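PDB 3GLD: pilin from Streptococcus pyogenes serotype M1, which builds the backbone of the pilus from stacked, isopeptide-linked subunits, and thereby supports adhesion to host cells, bacterial aggregation and biofilm formation. Local coordinates for residues 38-43 and 63-68; 44-49 and 97-102; 57-62 and 90-95; 121-126 and 141-146. The protein carries 2 engineered substitutions. All blocks are in the same frame, centred on the assembly; numbering follows the deposited sequence.

All four contacts lie in the N-terminal half of the chain. Strand 37-45 opens two of them: its first part pairs with strand 65-70 in interaction 1, which closes the shortest of the first three loops, and its end runs on into interaction 2, where it meets strand 96-104. Their segments alternate along the chain, so interactions 1 and 2 cross. Interaction 3, between the loops 57-62 and 90-95, lies within the span of interaction 2 but crosses interaction 1, with Leu-61 touching Ile-43. Interaction 4 follows in series, a hairpin of strands 119-129 and 134-144. Strand 96-104 lies between strands 37-45 and 119-129; one sheet thus carries interactions 1, 2 and 4, and interaction 3 packs on it.

Interaction 1: residues 38-43 and 63-68; sequences DFTFKI and TPMTKV
Phe-41 and Val-68 meet obliquely on one face of an antiparallel strand pair, with CG2 of the valine near the plane of the ring, at its edge, 3.8 Å from Phe-41 CE2. That methyl also sits at the edge of the Phe-39 ring, 3.8 Å from Phe-39 CB, while the ring itself leads away to a cation-pi contact with Lys-23. The other face is mixed and more open. There Met-65 and Lys-42 run side by side in the same direction, Met-65 CE lying 3.7 Å from Lys-42 CD; Met-65 SD meets Thr-40 CG2 at 3.6 Å. Lys-67 CG lies between its backbone N and carbonyl carbon (chi1 57°), and the chain bends at chi3 to bring NZ to Asp-38 OD2 at 2.8 Å in a salt bridge. The ammonium comes from above the carboxylate, 44° out of its plane, while OD1 is taken by Thr-69 OG1. Five backbone hydrogen bonds join the strands from Phe-39 to Ile-43. Phe-41 also touches Ala-104, an engineered replacement for the residue that autocatalyses the Lys-23 to Asn-155 isopeptide in the natural protein. The inner face is thus mainly apolar, with Thr-66 OG1 satisfied by Glu-84 O, while the outer one mixes a methionine with charged groups and carries the ion pair, where solvent would probably weaken its pull.

Interaction 2: residues 44-49 and 97-102; sequences EPDTTV and VYYYKV
Asp-46 and Tyr-99 lie alongside each other just where strand 37-45 stops pairing with strand 96-104 in the beta-sheet and enters an Asx turn. Their CB atoms are 3.6 Å apart and both side chains point the same way, with the carboxylate and ring planes 73° apart. Val-49 comes back from the far side of the turn and crosses Tyr-99 at about a right angle, its CG2 packed 3.4 Å from Tyr-99 CB. Lys-101 covers the aspartate from another direction: its CE lies 3.8 Å from Asp-46 CG, but NZ stays beyond salt-bridge range, so any attraction between the charges is probably weak. Behind this shell stands the backbone. Glu-44 and Lys-101 form a hydrogen-bonded antiparallel pair, and Asp-46 N adds a bond to Tyr-99 O. Glu-44 O also lies at the edge of the Tyr-100 ring, whose hydroxyl is held by Val-59 O. The Asx turn itself sets the carboxylate: with Asp-46 CG anti to the backbone N (chi1 179°), OD1 faces Thr-48. It accepts from Thr-48 N at 2.8 Å nearly along the C-O axis, and from Thr-48 OG1 at 2.6 Å through its syn lone pair.

Interaction 3: residues 57-62 and 90-95; sequences KGVALN and VTFEKP
Two connecting loops of the N-terminal domain, one leading from strand 55-57 to strand 65-70 and the other from strand 80-86 to strand 96-104, meet here through a small apolar patch beside the sheet. Val-59 and Val-90 make its centre. They point at each other's loops and slide past in opposite directions, so that Val-90 CG1 comes to rest 3.7 Å from Val-59 CB. With CG1 anti to its backbone N (chi1 174°), Val-90 splits its two methyls between neighbours: CG1 serves Val-59 and CG2 touches Leu-61 CG at 3.9 Å, the leucine crossing it obliquely. The same CG1 also sits over one face of the Phe-92 ring, offset toward the rim, within its own loop. Val-59 CG2 meets that ring too, approaching Phe-92 CD1 obliquely at 4.0 Å and lying 3.8 Å from Thr-91 O. No hydrogen bond spans the two loops; segment 90-95 is tied instead to strand 96-104, where the hydroxyl of Tyr-98 bonds to Lys-94 O. Beneath, Leu-61 rests on Ile-43 and Tyr-100, and Phe-92 on Val-124 and Val-126. The contact across the loops is therefore held by dispersion and exclusion of water, with no hydrogen bond of its own, and the fit rests on shape and on burial of the valine methyls.

Interaction 4: residues 121-126 and 141-146; sequences TVQVHV and VGYKEG
Tyr-143 lies alongside Thr-121, and this is the close-packed end of the contact. The tyrosine CG occupies the position between backbone N and carbonyl carbon (chi1 51°), which lays the ring beside the threonine: Thr-121 CB stands 3.6 Å from Tyr-143 CE2 and CG2 is 3.4 Å from Tyr-143 OH. Thr-121 O looks at one face of the ring, offset toward the rim. Gln-123 comes to the ring edge at about a right angle, its amide turned 84° from the ring plane, and Gln-123 NE2 gives Tyr-143 OH a weak hydrogen bond at 3.3 Å. The backbones belong to the beta hairpin of strands 119-129 and 134-144, hydrogen-bonded both ways between Thr-121 and Tyr-143 and between Gln-123 and Val-141. Lys-148, which cross-links pilins in the pilus but not here, touches Tyr-143 and gives Gln-123 OE1 a weak hydrogen bond. On the opposite face Val-122 turns into the core. Between the segments, packing thins toward His-125, whose ring stacks on Tyr-139 and whose CE1 meets Val-141 CG2 only at 4.2 Å. Beside the packed tyrosine the edge is wet: a water accepts from Thr-121 OG1 at 3.1 Å and donates to Tyr-143 O.

Interaction 1: residues 38-43 and 63-68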
loop_
_atom_site.group_PDB
_atom_site.type_symbol
_atom_site.label_atom_id
_atom_site.label_comp_id
_atom_site.label_asym_id
_atom_site.label_seq_id
_atom_site.Cartn_x
_atom_site.Cartn_y
_atom_site.Cartn_z
ATOM N N ASP A 38 8.050 6.220 -1.598
ATOM C CA ASP A 38 8.950 5.515 -2.530
ATOM C C ASP A 38 9.041 4.047 -2.173
ATOM O O ASP A 38 8.758 3.666 -1.036
ATOM C CB ASP A 38 10.355 6.102 -2.438
ATOM C CG ASP A 38 10.432 7.524 -2.954
ATOM O OD1 ASP A 38 9.487 7.954 -3.654
ATOM O OD2 ASP A 38 11.442 8.214 -2.648
ATOM N N PHE A 39 9.438 3.222 -3.145
ATOM C CA PHE A 39 10.000 1.906 -2.881
ATOM C C PHE A 39 11.355 1.832 -3.588
ATOM O O PHE A 39 11.478 2.274 -4.738
ATOM C CB PHE A 39 9.074 0.784 -3.366
ATOM C CG PHE A 39 7.776 0.714 -2.625
ATOM C CD1 PHE A 39 7.727 0.212 -1.331
ATOM C CD2 PHE A 39 6.605 1.207 -3.202
ATOM C CE1 PHE A 39 6.526 0.186 -0.631
ATOM C CE2 PHE A 39 5.396 1.177 -2.515
ATOM C CZ PHE A 39 5.355 0.656 -1.235
ATOM N N THR A 40 12.350 1.282 -2.891
ATOM C CA THR A 40 13.731 1.310 -3.324
ATOM C C THR A 40 14.224 -0.115 -3.599
ATOM O O THR A 40 13.835 -1.078 -2.916
ATOM C CB THR A 40 14.640 2.021 -2.290
ATOM O OG1 THR A 40 14.282 3.401 -2.226
ATOM C CG2 THR A 40 16.127 1.962 -2.705
ATOM N N PHE A 41 15.080 -0.231 -4.611
ATOM C CA PHE A 41 15.625 -1.524 -5.019
ATOM C C PHE A 41 17.114 -1.386 -5.124
ATOM O O PHE A 41 17.618 -0.349 -5.547
ATOM C CB PHE A 41 15.000 -1.992 -6.343
ATOM C CG PHE A 41 13.498 -1.834 -6.376
ATOM C CD1 PHE A 41 12.673 -2.785 -5.797
ATOM C CD2 PHE A 41 12.918 -0.708 -6.960
ATOM C CE1 PHE A 41 11.294 -2.621 -5.802
ATOM C CE2 PHE A 41 11.542 -0.540 -6.973
ATOM C CZ PHE A 41 10.732 -1.503 -6.390
ATOM N N LYS A 42 17.807 -2.441 -4.709
ATOM C CA LYS A 42 19.246 -2.461 -4.624
ATOM C C LYS A 42 19.788 -3.575 -5.519
ATOM O O LYS A 42 19.205 -4.671 -5.598
ATOM C CB LYS A 42 19.653 -2.736 -3.171
ATOM C CG LYS A 42 21.157 -2.690 -2.869
ATOM C CD LYS A 42 21.471 -3.003 -1.379
ATOM C CE LYS A 42 21.201 -4.461 -1.013
ATOM N NZ LYS A 42 21.796 -4.791 0.330
ATOM N N ILE A 43 20.902 -3.279 -6.180
ATOM C CA ILE A 43 21.706 -4.300 -6.877
ATOM C C ILE A 43 23.111 -4.306 -6.295
ATOM O O ILE A 43 23.711 -3.251 -6.103
ATOM C CB ILE A 43 21.779 -4.054 -8.408
ATOM C CG1 ILE A 43 22.502 -5.212 -9.110
ATOM C CG2 ILE A 43 22.478 -2.749 -8.710
ATOM C CD1 ILE A 43 22.063 -5.439 -10.542
ATOM N N THR A 63 25.588 3.676 -9.146
ATOM C CA THR A 63 24.323 3.934 -8.487
ATOM C C THR A 63 23.601 2.592 -8.286
ATOM O O THR A 63 22.813 2.168 -9.137
ATOM C CB THR A 63 23.471 4.924 -9.318
ATOM O OG1 THR A 63 24.282 6.049 -9.691
ATOM C CG2 THR A 63 22.268 5.417 -8.514
ATOM N N PRO A 64 23.888 1.910 -7.165
ATOM C CA PRO A 64 23.344 0.588 -6.858
ATOM C C PRO A 64 21.852 0.570 -6.485
ATOM O O PRO A 64 21.243 -0.504 -6.394
ATOM C CB PRO A 64 24.160 0.144 -5.641
ATOM C CG PRO A 64 25.228 1.154 -5.456
ATOM C CD PRO A 64 24.763 2.401 -6.095
ATOM N N MET A 65 21.268 1.735 -6.247
ATOM C CA MET A 65 19.875 1.793 -5.865
ATOM C C MET A 65 19.058 2.532 -6.898
ATOM O O MET A 65 19.534 3.466 -7.528
ATOM C CB MET A 65 19.715 2.434 -4.481
ATOM C CG MET A 65 20.576 1.761 -3.416
ATOM S SD MET A 65 19.635 1.337 -1.944
ATOM C CE MET A 65 20.904 0.607 -0.885
ATOM N N THR A 66 17.833 2.073 -7.089
ATOM C CA THR A 66 16.877 2.758 -7.930
ATOM C C THR A 66 15.521 2.727 -7.220
ATOM O O THR A 66 15.284 1.898 -6.316
ATOM C CB THR A 66 16.798 2.124 -9.343
ATOM O OG1 THR A 66 16.145 3.032 -10.240
ATOM C CG2 THR A 66 16.066 0.771 -9.328
ATOM N N LYS A 67 14.630 3.633 -7.607
ATOM C CA LYS A 67 13.344 3.698 -6.922
ATOM C C LYS A 67 12.166 3.930 -7.831
ATOM O O LYS A 67 12.329 4.358 -8.985
ATOM C CB LYS A 67 13.371 4.716 -5.789
ATOM C CG LYS A 67 13.739 6.090 -6.172
ATOM C CD LYS A 67 13.623 6.990 -4.971
ATOM C CE LYS A 67 13.040 8.325 -5.394
ATOM N NZ LYS A 67 13.309 9.322 -4.340
ATOM N N VAL A 68 10.991 3.570 -7.314
ATOM C CA VAL A 68 9.713 3.955 -7.889
ATOM C C VAL A 68 9.016 4.834 -6.843
ATOM O O VAL A 68 9.420 4.852 -5.668
ATOM C CB VAL A 68 8.839 2.733 -8.223
ATOM C CG1 VAL A 68 9.469 1.896 -9.349
ATOM C CG2 VAL A 68 8.590 1.874 -6.965
#

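Interaction 2: residues 44-49 and 97-102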
loop_
_atom_site.group_PDB
_atom_site.type_symbol
_atom_site.label_atom_id
_atom_site.label_comp_id
_atom_site.label_asym_id
_atom_site.label_seq_id
_atom_site.Cartn_x
_atom_site.Cartn_y
_atom_site.Cartn_z
ATOM N N GLU A 44 23.625 -5.501 -6.006
ATOM C CA GLU A 44 24.992 -5.656 -5.517
ATOM C C GLU A 44 25.680 -6.856 -6.184
ATOM O O GLU A 44 25.002 -7.794 -6.625
ATOM C CB GLU A 44 25.007 -5.832 -4.000
ATOM C CG GLU A 44 24.037 -6.877 -3.491
ATOM C CD GLU A 44 24.147 -7.108 -1.994
ATOM O OE1 GLU A 44 24.788 -6.294 -1.292
ATOM O OE2 GLU A 44 23.592 -8.117 -1.515
ATOM N N PRO A 45 27.018 -6.830 -6.248
ATOM C CA PRO A 45 27.720 -8.012 -6.764
ATOM C C PRO A 45 27.366 -9.260 -5.955
ATOM O O PRO A 45 27.315 -9.205 -4.725
ATOM C CB PRO A 45 29.202 -7.647 -6.579
ATOM C CG PRO A 45 29.226 -6.142 -6.626
ATOM C CD PRO A 45 27.946 -5.723 -5.943
ATOM N N ASP A 46 27.086 -10.360 -6.642
ATOM C CA ASP A 46 26.908 -11.657 -5.990
ATOM C C ASP A 46 28.251 -12.199 -5.481
ATOM O O ASP A 46 29.133 -12.530 -6.275
ATOM C CB ASP A 46 26.258 -12.645 -6.962
ATOM C CG ASP A 46 26.062 -14.019 -6.362
ATOM O OD1 ASP A 46 26.637 -14.295 -5.284
ATOM O OD2 ASP A 46 25.325 -14.825 -6.972
ATOM N N THR A 47 28.373 -12.300 -4.159
ATOM C CA THR A 47 29.616 -12.662 -3.461
ATOM C C THR A 47 29.914 -14.173 -3.496
ATOM O O THR A 47 31.045 -14.599 -3.239
ATOM C CB THR A 47 29.578 -12.129 -1.978
ATOM O OG1 THR A 47 29.858 -10.723 -1.970
ATOM C CG2 THR A 47 30.600 -12.821 -1.077
ATOM N N THR A 48 28.895 -14.962 -3.838
ATOM C CA THR A 48 28.942 -16.419 -3.726
ATOM C C THR A 48 29.388 -17.121 -5.008
ATOM O O THR A 48 29.329 -18.351 -5.093
ATOM C CB THR A 48 27.562 -16.987 -3.306
ATOM O OG1 THR A 48 26.606 -16.769 -4.353
ATOM C CG2 THR A 48 27.059 -16.320 -2.016
ATOM N N VAL A 49 29.831 -16.348 -6.002
ATOM C CA VAL A 49 30.251 -16.916 -7.286
ATOM C C VAL A 49 31.578 -17.652 -7.188
ATOM O O VAL A 49 32.548 -17.141 -6.613
ATOM C CB VAL A 49 30.377 -15.840 -8.395
ATOM C CG1 VAL A 49 30.660 -16.487 -9.749
ATOM C CG2 VAL A 49 29.127 -15.035 -8.474
ATOM N N VAL A 97 30.316 -13.917 -17.670
ATOM C CA VAL A 97 29.017 -13.745 -17.023
ATOM C C VAL A 97 29.248 -13.170 -15.645
ATOM O O VAL A 97 29.918 -13.773 -14.796
ATOM C CB VAL A 97 28.188 -15.040 -16.983
ATOM C CG1 VAL A 97 26.789 -14.735 -16.467
ATOM C CG2 VAL A 97 28.107 -15.668 -18.372
ATOM N N TYR A 98 28.704 -11.978 -15.452
ATOM C CA TYR A 98 28.896 -11.224 -14.225
ATOM C C TYR A 98 27.622 -11.289 -13.363
ATOM O O TYR A 98 26.523 -10.913 -13.827
ATOM C CB TYR A 98 29.276 -9.785 -14.557
ATOM C CG TYR A 98 30.647 -9.668 -15.222
ATOM C CD1 TYR A 98 30.836 -10.028 -16.553
ATOM C CD2 TYR A 98 31.754 -9.221 -14.503
ATOM C CE1 TYR A 98 32.097 -9.921 -17.154
ATOM C CE2 TYR A 98 33.026 -9.127 -15.102
ATOM C CZ TYR A 98 33.172 -9.473 -16.418
ATOM O OH TYR A 98 34.406 -9.376 -17.002
ATOM N N TYR A 99 27.803 -11.768 -12.128
ATOM C CA TYR A 99 26.697 -12.085 -11.214
ATOM C C TYR A 99 26.374 -10.986 -10.206
ATOM O O TYR A 99 27.257 -10.434 -9.549
ATOM C CB TYR A 99 26.966 -13.390 -10.464
ATOM C CG TYR A 99 26.801 -14.602 -11.336
ATOM C CD1 TYR A 99 27.713 -14.863 -12.353
ATOM C CD2 TYR A 99 25.734 -15.490 -11.156
ATOM C CE1 TYR A 99 27.585 -15.963 -13.161
ATOM C CE2 TYR A 99 25.593 -16.603 -11.971
ATOM C CZ TYR A 99 26.537 -16.828 -12.975
ATOM O OH TYR A 99 26.458 -17.899 -13.820
ATOM N N TYR A 100 25.088 -10.674 -10.107
ATOM C CA TYR A 100 24.603 -9.704 -9.142
ATOM C C TYR A 100 23.389 -10.274 -8.413
ATOM O O TYR A 100 22.776 -11.241 -8.865
ATOM C CB TYR A 100 24.158 -8.421 -9.835
ATOM C CG TYR A 100 25.220 -7.654 -10.568
ATOM C CD1 TYR A 100 25.591 -8.012 -11.875
ATOM C CD2 TYR A 100 25.858 -6.576 -9.969
ATOM C CE1 TYR A 100 26.580 -7.308 -12.564
ATOM C CE2 TYR A 100 26.832 -5.863 -10.644
ATOM C CZ TYR A 100 27.189 -6.236 -11.944
ATOM O OH TYR A 100 28.147 -5.526 -12.629
ATOM N N LYS A 101 23.009 -9.622 -7.317
ATOM C CA LYS A 101 21.754 -9.928 -6.634
ATOM C C LYS A 101 20.946 -8.645 -6.550
ATOM O O LYS A 101 21.500 -7.589 -6.237
ATOM C CB LYS A 101 22.011 -10.469 -5.230
ATOM C CG LYS A 101 22.759 -11.777 -5.195
ATOM C CD LYS A 101 22.290 -12.650 -4.027
ATOM C CE LYS A 101 23.046 -13.981 -4.025
ATOM N NZ LYS A 101 23.211 -14.551 -2.659
ATOM N N VAL A 102 19.653 -8.748 -6.851
ATOM C CA VAL A 102 18.737 -7.617 -6.809
ATOM C C VAL A 102 17.680 -7.870 -5.730
ATOM O O VAL A 102 17.024 -8.918 -5.747
ATOM C CB VAL A 102 18.037 -7.418 -8.154
ATOM C CG1 VAL A 102 16.957 -6.316 -8.055
ATOM C CG2 VAL A 102 19.063 -7.067 -9.233
#

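Interaction 3: residues 57-62 and 90-95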
loop_
_atom_site.group_PDB
_atom_site.type_symbol
_atom_site.label_atom_id
_atom_site.label_comp_id
_atom_site.label_asym_id
_atom_site.label_seq_id
_atom_site.Cartn_x
_atom_site.Cartn_y
_atom_site.Cartn_z
ATOM N N LYS A 57 32.253 -12.309 -10.262
ATOM C CA LYS A 57 31.503 -11.476 -9.334
ATOM C C LYS A 57 31.179 -10.183 -10.071
ATOM O O LYS A 57 32.015 -9.673 -10.809
ATOM C CB LYS A 57 32.325 -11.181 -8.084
ATOM C CG LYS A 57 32.535 -12.405 -7.199
ATOM C CD LYS A 57 33.439 -12.109 -5.995
ATOM C CE LYS A 57 33.831 -13.409 -5.265
ATOM N NZ LYS A 57 34.795 -13.161 -4.144
ATOM N N GLY A 58 29.960 -9.666 -9.890
ATOM C CA GLY A 58 29.552 -8.449 -10.576
ATOM C C GLY A 58 30.464 -7.276 -10.266
ATOM O O GLY A 58 31.081 -7.228 -9.204
ATOM N N VAL A 59 30.581 -6.332 -11.198
ATOM C CA VAL A 59 31.330 -5.100 -10.918
ATOM C C VAL A 59 30.303 -4.097 -10.350
ATOM O O VAL A 59 29.275 -3.851 -10.976
ATOM C CB VAL A 59 31.999 -4.515 -12.192
ATOM C CG1 VAL A 59 32.766 -3.227 -11.866
ATOM C CG2 VAL A 59 32.945 -5.542 -12.860
ATOM N N ALA A 60 30.597 -3.531 -9.180
ATOM C CA ALA A 60 29.657 -2.663 -8.462
ATOM C C ALA A 60 29.237 -1.452 -9.305
ATOM O O ALA A 60 30.055 -0.888 -10.007
ATOM C CB ALA A 60 30.262 -2.214 -7.133
ATOM N N LEU A 61 27.961 -1.068 -9.246
ATOM C CA LEU A 61 27.480 0.051 -10.061
ATOM C C LEU A 61 27.758 1.364 -9.358
ATOM O O LEU A 61 27.853 1.397 -8.134
ATOM C CB LEU A 61 25.979 -0.089 -10.370
ATOM C CG LEU A 61 25.531 -1.006 -11.515
ATOM C CD1 LEU A 61 25.838 -2.440 -11.207
ATOM C CD2 LEU A 61 24.019 -0.883 -11.758
ATOM N N ASN A 62 27.900 2.441 -10.128
ATOM C CA ASN A 62 27.971 3.780 -9.553
ATOM C C ASN A 62 26.751 4.168 -8.727
ATOM O O ASN A 62 26.873 4.889 -7.743
ATOM C CB ASN A 62 28.163 4.819 -10.645
ATOM C CG ASN A 62 29.580 4.870 -11.136
ATOM O OD1 ASN A 62 30.508 4.407 -10.453
ATOM N ND2 ASN A 62 29.768 5.418 -12.325
ATOM N N VAL A 90 29.531 0.895 -16.345
ATOM C CA VAL A 90 30.298 -0.168 -15.699
ATOM C C VAL A 90 31.423 -0.648 -16.629
ATOM O O VAL A 90 31.191 -0.963 -17.791
ATOM C CB VAL A 90 29.407 -1.353 -15.256
ATOM C CG1 VAL A 90 30.278 -2.506 -14.726
ATOM C CG2 VAL A 90 28.430 -0.908 -14.181
ATOM N N THR A 91 32.648 -0.674 -16.121
ATOM C CA THR A 91 33.759 -1.224 -16.899
ATOM C C THR A 91 33.879 -2.734 -16.646
ATOM O O THR A 91 34.192 -3.154 -15.528
ATOM C CB THR A 91 35.094 -0.524 -16.576
ATOM O OG1 THR A 91 34.902 0.891 -16.587
ATOM C CG2 THR A 91 36.160 -0.895 -17.615
ATOM N N PHE A 92 33.595 -3.525 -17.685
ATOM C CA PHE A 92 33.879 -4.973 -17.699
ATOM C C PHE A 92 35.177 -5.229 -18.473
ATOM O O PHE A 92 35.261 -4.945 -19.663
ATOM C CB PHE A 92 32.724 -5.753 -18.343
ATOM C CG PHE A 92 31.398 -5.545 -17.661
ATOM C CD1 PHE A 92 31.133 -6.139 -16.424
ATOM C CD2 PHE A 92 30.419 -4.748 -18.246
ATOM C CE1 PHE A 92 29.910 -5.958 -15.778
ATOM C CE2 PHE A 92 29.177 -4.548 -17.616
ATOM C CZ PHE A 92 28.922 -5.163 -16.373
ATOM N N GLU A 93 36.182 -5.763 -17.791
ATOM C CA GLU A 93 37.508 -5.912 -18.384
ATOM C C GLU A 93 37.590 -7.031 -19.420
ATOM O O GLU A 93 38.373 -6.936 -20.352
ATOM C CB GLU A 93 38.589 -6.067 -17.309
ATOM C CG GLU A 93 38.692 -4.864 -16.334
ATOM C CD GLU A 93 39.274 -3.584 -16.972
ATOM O OE1 GLU A 93 40.068 -3.675 -17.934
ATOM O OE2 GLU A 93 38.947 -2.476 -16.490
ATOM N N LYS A 94 36.797 -8.088 -19.258
ATOM C CA LYS A 94 36.801 -9.189 -20.229
ATOM C C LYS A 94 35.427 -9.807 -20.438
ATOM O O LYS A 94 34.526 -9.604 -19.621
ATOM C CB LYS A 94 37.824 -10.265 -19.827
ATOM C CG LYS A 94 37.616 -10.850 -18.447
ATOM C CD LYS A 94 38.878 -11.539 -17.936
ATOM C CE LYS A 94 40.016 -10.538 -17.775
ATOM N NZ LYS A 94 41.089 -11.097 -16.916
ATOM N N PRO A 95 35.252 -10.566 -21.534
ATOM C CA PRO A 95 33.963 -11.204 -21.691
ATOM C C PRO A 95 33.708 -12.185 -20.561
ATOM O O PRO A 95 34.658 -12.765 -19.999
ATOM C CB PRO A 95 34.111 -11.972 -23.000
ATOM C CG PRO A 95 35.119 -11.193 -23.764
ATOM C CD PRO A 95 36.084 -10.706 -22.739
#

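Interaction 4: residues 121-126 and 141-146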
loop_
_atom_site.group_PDB
_atom_site.type_symbol
_atom_site.label_atom_id
_atom_site.label_comp_id
_atom_site.label_asym_id
_atom_site.label_seq_id
_atom_site.Cartn_x
_atom_site.Cartn_y
_atom_site.Cartn_z
ATOM N N THR A 121 18.767 -13.344 -8.716
ATOM C CA THR A 121 20.134 -13.438 -9.189
ATOM C C THR A 121 20.119 -12.887 -10.602
ATOM O O THR A 121 19.243 -13.238 -11.408
ATOM C CB THR A 121 20.676 -14.870 -9.121
ATOM O OG1 THR A 121 20.616 -15.315 -7.758
ATOM C CG2 THR A 121 22.138 -14.923 -9.589
ATOM N N VAL A 122 21.058 -11.987 -10.873
ATOM C CA VAL A 122 21.145 -11.322 -12.161
ATOM C C VAL A 122 22.499 -11.638 -12.808
ATOM O O VAL A 122 23.558 -11.501 -12.178
ATOM C CB VAL A 122 20.907 -9.791 -12.023
ATOM C CG1 VAL A 122 21.432 -9.014 -13.239
ATOM C CG2 VAL A 122 19.402 -9.485 -11.832
ATOM N N GLN A 123 22.429 -12.114 -14.046
ATOM C CA GLN A 123 23.595 -12.434 -14.880
ATOM C C GLN A 123 23.682 -11.350 -15.949
ATOM O O GLN A 123 22.742 -11.181 -16.723
ATOM C CB GLN A 123 23.386 -13.779 -15.566
ATOM C CG GLN A 123 23.449 -15.001 -14.662
ATOM C CD GLN A 123 23.157 -16.325 -15.396
ATOM O OE1 GLN A 123 22.805 -16.346 -16.570
ATOM N NE2 GLN A 123 23.284 -17.429 -14.678
ATOM N N VAL A 124 24.770 -10.584 -15.963
ATOM C CA VAL A 124 25.065 -9.721 -17.099
ATOM C C VAL A 124 26.010 -10.484 -18.048
ATOM O O VAL A 124 27.117 -10.848 -17.662
ATOM C CB VAL A 124 25.682 -8.375 -16.693
ATOM C CG1 VAL A 124 25.939 -7.519 -17.957
ATOM C CG2 VAL A 124 24.760 -7.611 -15.722
ATOM N N HIS A 125 25.534 -10.758 -19.260
ATOM C CA HIS A 125 26.320 -11.406 -20.301
ATOM C C HIS A 125 27.133 -10.383 -21.093
ATOM O O HIS A 125 26.590 -9.587 -21.872
ATOM C CB HIS A 125 25.419 -12.260 -21.197
ATOM C CG HIS A 125 24.947 -13.503 -20.520
ATOM N ND1 HIS A 125 24.025 -13.485 -19.494
ATOM C CD2 HIS A 125 25.301 -14.797 -20.683
ATOM C CE1 HIS A 125 23.809 -14.718 -19.075
ATOM N NE2 HIS A 125 24.578 -15.535 -19.778
ATOM N N VAL A 126 28.433 -10.376 -20.818
ATOM C CA VAL A 126 29.367 -9.479 -21.472
ATOM C C VAL A 126 30.056 -10.256 -22.603
ATOM O O VAL A 126 30.780 -11.215 -22.359
ATOM C CB VAL A 126 30.366 -8.894 -20.450
ATOM C CG1 VAL A 126 31.357 -7.931 -21.118
ATOM C CG2 VAL A 126 29.602 -8.167 -19.319
ATOM N N VAL A 141 20.033 -11.366 -17.851
ATOM C CA VAL A 141 18.971 -12.260 -17.418
ATOM C C VAL A 141 18.874 -12.299 -15.903
ATOM O O VAL A 141 19.884 -12.258 -15.190
ATOM C CB VAL A 141 19.141 -13.704 -17.926
ATOM C CG1 VAL A 141 17.774 -14.365 -18.002
ATOM C CG2 VAL A 141 19.779 -13.740 -19.290
ATOM N N GLY A 142 17.641 -12.388 -15.420
ATOM C CA GLY A 142 17.384 -12.517 -14.000
ATOM C C GLY A 142 16.561 -13.747 -13.686
ATOM O O GLY A 142 15.771 -14.211 -14.493
ATOM N N TYR A 143 16.760 -14.297 -12.515
ATOM C CA TYR A 143 15.953 -15.429 -12.149
ATOM C C TYR A 143 15.787 -15.507 -10.668
ATOM O O TYR A 143 16.675 -15.161 -9.884
ATOM C CB TYR A 143 16.517 -16.751 -12.704
ATOM C CG TYR A 143 17.981 -16.995 -12.408
ATOM C CD1 TYR A 143 18.964 -16.640 -13.335
ATOM C CD2 TYR A 143 18.383 -17.598 -11.213
ATOM C CE1 TYR A 143 20.324 -16.866 -13.070
ATOM C CE2 TYR A 143 19.744 -17.833 -10.937
ATOM C CZ TYR A 143 20.702 -17.460 -11.867
ATOM O OH TYR A 143 22.040 -17.689 -11.607
ATOM N N LYS A 144 14.594 -15.935 -10.302
ATOM C CA LYS A 144 14.361 -16.482 -8.998
ATOM C C LYS A 144 13.957 -17.909 -9.285
ATOM O O LYS A 144 13.236 -18.193 -10.255
ATOM C CB LYS A 144 13.268 -15.715 -8.235
ATOM C CG LYS A 144 11.893 -15.655 -8.900
ATOM C CD LYS A 144 10.833 -15.268 -7.890
ATOM C CE LYS A 144 9.571 -14.740 -8.565
ATOM N NZ LYS A 144 8.529 -14.367 -7.555
ATOM N N GLU A 145 14.500 -18.806 -8.477
ATOM C CA GLU A 145 14.065 -20.185 -8.419
ATOM C C GLU A 145 13.899 -20.944 -9.744
ATOM O O GLU A 145 12.970 -21.741 -9.916
ATOM C CB GLU A 145 12.826 -20.251 -7.534
ATOM C CG GLU A 145 13.035 -19.363 -6.319
ATOM C CD GLU A 145 12.141 -19.697 -5.165
ATOM O OE1 GLU A 145 11.016 -20.197 -5.403
ATOM O OE2 GLU A 145 12.585 -19.460 -4.013
ATOM N N GLY A 146 14.821 -20.718 -10.668
ATOM C CA GLY A 146 14.946 -21.601 -11.810
ATOM C C GLY A 146 13.945 -21.377 -12.914
ATOM O O GLY A 146 13.723 -22.240 -13.771
HETATM O O HOH W 1 17.717 -15.771 -6.890
#